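Local coordinates for Lmo0305 protein (Listeria monocytogenes, PDB 3PJ0) that is of unknown function but belongs to the beta-eliminating lyase family of pyridoxal-phosphate proteins with the aminotransferase-like fold, at residues S9-Y15 and Q311-G317; R273-C277 and F352-E356. All blocks are in the same frame, centred on the assembly; numbering follows the deposited sequence. Where two conformers were deposited one is given.

Contact 1 (S9-Y15 and Q311-G317)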
# COMPACT_ATOMS: atom_id res chain seq x y z
N SER A 9 -12.09 -11.92 27.96
CA SER A 9 -13.10 -12.97 27.85
C SER A 9 -13.38 -13.34 26.39
O SER A 9 -13.50 -14.52 26.02
CB SER A 9 -14.39 -12.48 28.50
OG SER A 9 -15.43 -13.42 28.36
N TYR A 10 -13.51 -12.31 25.56
CA TYR A 10 -13.80 -12.48 24.13
C TYR A 10 -12.65 -13.16 23.42
O TYR A 10 -12.85 -14.11 22.63
CB TYR A 10 -14.05 -11.13 23.50
CG TYR A 10 -14.44 -11.16 22.03
CD1 TYR A 10 -15.75 -11.42 21.65
CD2 TYR A 10 -13.52 -10.88 21.03
CE1 TYR A 10 -16.14 -11.43 20.32
CE2 TYR A 10 -13.91 -10.88 19.67
CZ TYR A 10 -15.22 -11.15 19.34
OH TYR A 10 -15.66 -11.14 18.04
N GLN A 11 -11.45 -12.65 23.67
CA GLN A 11 -10.25 -13.23 23.07
C GLN A 11 -10.07 -14.74 23.38
O GLN A 11 -9.57 -15.46 22.52
CB GLN A 11 -9.01 -12.36 23.39
CG GLN A 11 -9.04 -11.05 22.61
CD GLN A 11 -7.93 -10.07 22.97
OE1 GLN A 11 -7.33 -10.14 24.04
NE2 GLN A 11 -7.69 -9.13 22.07
N LYS A 12 -10.55 -15.21 24.53
CA LYS A 12 -10.41 -16.61 24.94
C LYS A 12 -11.45 -17.56 24.35
O LYS A 12 -11.32 -18.79 24.48
CB LYS A 12 -10.49 -16.72 26.47
CG LYS A 12 -9.30 -16.17 27.23
CD LYS A 12 -9.64 -16.07 28.71
CE LYS A 12 -8.41 -15.86 29.57
NZ LYS A 12 -8.75 -15.77 31.02
N THR A 13 -12.49 -17.02 23.71
CA THR A 13 -13.56 -17.89 23.21
C THR A 13 -13.12 -18.69 21.99
O THR A 13 -12.47 -18.14 21.10
CB THR A 13 -14.84 -17.10 22.87
OG1 THR A 13 -14.53 -16.07 21.91
CG2 THR A 13 -15.44 -16.49 24.11
N PRO A 14 -13.44 -19.99 21.96
CA PRO A 14 -13.07 -20.76 20.78
C PRO A 14 -13.99 -20.45 19.59
O PRO A 14 -13.55 -20.53 18.43
CB PRO A 14 -13.20 -22.22 21.25
CG PRO A 14 -14.06 -22.19 22.43
CD PRO A 14 -13.88 -20.85 23.07
N TYR A 15 -15.24 -20.08 19.88
CA TYR A 15 -16.20 -19.74 18.85
C TYR A 15 -16.54 -18.24 18.84
O TYR A 15 -16.42 -17.55 19.85
CB TYR A 15 -17.46 -20.56 19.05
CG TYR A 15 -17.20 -22.06 19.20
CD1 TYR A 15 -16.75 -22.83 18.14
CD2 TYR A 15 -17.45 -22.70 20.40
CE1 TYR A 15 -16.52 -24.20 18.29
CE2 TYR A 15 -17.23 -24.07 20.56
CZ TYR A 15 -16.76 -24.81 19.49
OH TYR A 15 -16.55 -26.16 19.64
N GLN A 311 -19.85 -15.45 27.82
CA GLN A 311 -18.75 -15.91 26.97
C GLN A 311 -17.91 -16.98 27.69
O GLN A 311 -17.53 -18.00 27.12
CB GLN A 311 -17.89 -14.72 26.54
CG GLN A 311 -18.63 -13.78 25.54
CD GLN A 311 -17.87 -12.50 25.18
OE1 GLN A 311 -18.17 -11.88 24.17
NE2 GLN A 311 -16.90 -12.11 26.01
N ASP A 312 -17.63 -16.74 28.96
CA ASP A 312 -16.83 -17.68 29.76
C ASP A 312 -17.52 -19.04 29.95
O ASP A 312 -16.87 -20.08 29.93
CB ASP A 312 -16.50 -17.08 31.14
CG ASP A 312 -15.58 -15.87 31.07
OD1 ASP A 312 -15.09 -15.48 30.00
OD2 ASP A 312 -15.33 -15.30 32.14
N GLU A 313 -18.85 -19.01 30.12
CA GLU A 313 -19.65 -20.21 30.37
C GLU A 313 -20.09 -20.99 29.11
O GLU A 313 -20.45 -22.16 29.22
CB GLU A 313 -20.87 -19.83 31.24
CG GLU A 313 -20.45 -19.40 32.67
CD GLU A 313 -21.57 -18.82 33.52
OE1 GLU A 313 -22.72 -18.67 33.05
OE2 GLU A 313 -21.29 -18.49 34.70
N THR A 314 -20.09 -20.34 27.95
CA THR A 314 -20.45 -20.99 26.66
C THR A 314 -19.35 -21.16 25.61
O THR A 314 -19.50 -21.96 24.69
CB THR A 314 -21.59 -20.22 25.97
OG1 THR A 314 -21.11 -18.96 25.46
CG2 THR A 314 -22.74 -19.99 26.95
N GLY A 315 -18.27 -20.39 25.71
CA GLY A 315 -17.18 -20.44 24.72
C GLY A 315 -17.51 -19.70 23.43
O GLY A 315 -16.78 -19.82 22.46
N VAL A 316 -18.61 -18.93 23.42
CA VAL A 316 -19.03 -18.19 22.25
C VAL A 316 -18.78 -16.69 22.43
O VAL A 316 -19.45 -16.06 23.23
CB VAL A 316 -20.55 -18.35 21.94
CG1 VAL A 316 -20.93 -17.52 20.72
CG2 VAL A 316 -20.96 -19.82 21.75
N GLY A 317 -17.84 -16.14 21.67
CA GLY A 317 -17.57 -14.69 21.65
C GLY A 317 -18.71 -13.86 21.07
O GLY A 317 -19.07 -14.03 19.89
O HOH W 1 -14.00 -16.69 27.65
O HOH W 2 -18.17 -12.20 17.63
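Q311 reaches S9 and Y10 with its amide. The chain beyond CG is extended (chi2 174°), which carries Q311 NE2 to S9 OG at 3.1 Å, with the acceptor nearly in the amide plane. OE1 approaches the Y10 ring at its edge, close to the ring plane, while accepting from the backbone N of I318 and S319, so both ends of the amide are engaged and its rotation is fixed. The Q311 CB packs on T13 CG2. One residue on, D312 OD1 accepts a hydrogen bond from S9 OG (2.7 Å), the hydroxyl coming from above the carboxylate plane. S9 OG is thus donor to D312 and acceptor from Q311, and a water donates to both S9 O and D312 OD1, a second link between the same two residues. Where the helix ends, T314 OG1 accepts from V316 N in an ST turn. G315, at positive phi, turns the chain so that its O receives Y15 N at 3.0 Å, with the donor nearly in line with the C=O bond; P14 CD lies against the same oxygen. V316 pairs with Y15 in a parallel bridge, their side chains on one face. G317 N then gives a 2.7 Å bond to Y15 O. T13 OG1 and Y10 CE1 lie against G317. That hydroxyl donates to Y10 O, and a second water joins Y10 OH to G317 O. The contact therefore ties the end of helix 2-11 to the end of helix 300-314, and its own Y15 and V316-G317 form the two-stranded parallel sheet of strands 15-16 and 316-317. Helix 345-358 packs against V316 through N347 and V351, while I343 and P344 touch Y15.

Contact 2 (R273-C277 and F352-E356)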
# COMPACT_ATOMS: atom_id res chain seq x y z
N ARG A 273 -33.06 -13.63 17.27
CA ARG A 273 -32.78 -14.10 18.62
C ARG A 273 -32.42 -12.93 19.54
O ARG A 273 -32.92 -12.87 20.64
CB ARG A 273 -31.61 -15.12 18.64
CG ARG A 273 -31.84 -16.44 17.89
CD ARG A 273 -30.51 -17.25 17.85
NE ARG A 273 -30.61 -18.56 17.21
CZ ARG A 273 -30.75 -19.72 17.85
NH1 ARG A 273 -30.83 -19.79 19.17
NH2 ARG A 273 -30.81 -20.85 17.14
N PHE A 274 -31.60 -11.98 19.07
CA PHE A 274 -31.31 -10.79 19.88
C PHE A 274 -32.58 -9.99 20.21
O PHE A 274 -32.84 -9.67 21.39
CB PHE A 274 -30.28 -9.88 19.18
CG PHE A 274 -28.86 -10.31 19.40
CD1 PHE A 274 -28.29 -10.24 20.67
CD2 PHE A 274 -28.07 -10.75 18.34
CE1 PHE A 274 -26.97 -10.63 20.89
CE2 PHE A 274 -26.74 -11.12 18.55
CZ PHE A 274 -26.20 -11.08 19.82
N ASN A 275 -33.41 -9.73 19.20
CA ASN A 275 -34.64 -8.97 19.40
C ASN A 275 -35.62 -9.66 20.34
O ASN A 275 -36.41 -8.99 21.00
CB ASN A 275 -35.33 -8.69 18.05
CG ASN A 275 -34.68 -7.55 17.26
OD1 ASN A 275 -34.67 -6.39 17.71
ND2 ASN A 275 -34.18 -7.85 16.06
N SER A 276 -35.56 -10.99 20.42
CA SER A 276 -36.45 -11.74 21.30
C SER A 276 -36.11 -11.52 22.78
O SER A 276 -36.91 -11.84 23.66
CB SER A 276 -36.41 -13.25 20.97
OG SER A 276 -35.18 -13.87 21.33
N CYS A 277 -34.92 -10.97 23.04
CA CYS A 277 -34.47 -10.72 24.42
C CYS A 277 -34.99 -9.39 24.94
O CYS A 277 -35.02 -8.38 24.21
CB CYS A 277 -32.94 -10.77 24.53
SG CYS A 277 -32.24 -12.38 24.07
N PHE A 352 -28.15 -17.50 24.25
CA PHE A 352 -29.40 -16.76 24.32
C PHE A 352 -30.28 -17.14 25.50
O PHE A 352 -30.94 -16.28 26.07
CB PHE A 352 -30.12 -16.83 22.98
CG PHE A 352 -29.37 -16.10 21.91
CD1 PHE A 352 -29.48 -14.71 21.80
CD2 PHE A 352 -28.48 -16.75 21.08
CE1 PHE A 352 -28.76 -14.01 20.85
CE2 PHE A 352 -27.76 -16.05 20.13
CZ PHE A 352 -27.91 -14.68 20.02
N ARG A 353 -30.28 -18.42 25.89
CA ARG A 353 -30.98 -18.81 27.10
C ARG A 353 -30.38 -17.99 28.25
O ARG A 353 -31.12 -17.39 29.04
CB ARG A 353 -30.84 -20.32 27.35
N CYS A 354 -29.04 -17.91 28.32
CA CYS A 354 -28.34 -17.13 29.37
C CYS A 354 -28.58 -15.63 29.26
O CYS A 354 -28.75 -14.94 30.26
CB CYS A 354 -26.83 -17.38 29.35
SG CYS A 354 -26.31 -19.02 29.89
N LEU A 355 -28.60 -15.12 28.03
CA LEU A 355 -28.84 -13.70 27.80
C LEU A 355 -30.23 -13.32 28.32
O LEU A 355 -30.37 -12.33 29.02
CB LEU A 355 -28.70 -13.36 26.31
CG LEU A 355 -28.51 -11.88 25.98
CD1 LEU A 355 -27.30 -11.32 26.72
CD2 LEU A 355 -28.35 -11.68 24.46
N GLU A 356 -31.22 -14.15 28.00
CA GLU A 356 -32.61 -13.94 28.45
C GLU A 356 -32.72 -14.01 29.98
O GLU A 356 -33.50 -13.27 30.58
CB GLU A 356 -33.53 -14.98 27.76
CG GLU A 356 -33.56 -14.86 26.20
CD GLU A 356 -34.12 -16.10 25.46
OE1 GLU A 356 -34.78 -16.96 26.09
OE2 GLU A 356 -33.92 -16.21 24.22
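The end of helix 260-275 lies beside helix 345-358, with CA atoms 7.1 Å apart at R273 and F352 and 5.5 Å apart at C277 and E356, and no hydrogen bond links the two segments. F352 buries the largest area of any residue in the contact. Over one face of its ring stands R273 CB, 3.8 Å from the centroid and 12° off the normal, and the extended arginine chain runs on across that face so that CD also touches CE2 and CD2. The ring of F352 meanwhile turns its edge to the face of F274: the centroids are 5.0 Å apart and the planes lie at 77°, a T-shaped pair in which F352 CE1 sits over the middle of the F274 ring. C277 SG fills the angle between F352 and L355, 4.0 Å from L355 CD2, and comes within 3.5 Å of E356 CG. L355 swings CG away from its backbone N (chi1 -162°), which brings CD2 to F274 CE1 as well. On the polar side, S276 OG donates to R273 O within its own segment, and the R273 guanidinium forms a salt bridge to E349. Cohesion across these segments therefore comes from aromatic, CH-pi and apolar contacts, the last including C277 SG, while the arginine's charge is paired one turn before F352 on the same helix 345-358.

How the contacts relate
Helices 300-314 and 345-358 connect the two contacts. Contact 1 uses the end of the former, contact 2 the last turns of the latter, and I310, just ahead of Q311, touches L355 and C354, while V351, just ahead of F352, touches V316 and T314. Their centres are about 17 Å apart and their nearest atoms about 5 Å, so they do not touch directly. Along the chain the segments alternate. The two differ in chemistry: contact 1 is largely polar and backbone-paired, contact 2 largely apolar. Their centres lie about 25 and 27 Å from the centre of the chain, on the same side, and neither includes K208, the lysine modified with pyridoxal phosphate.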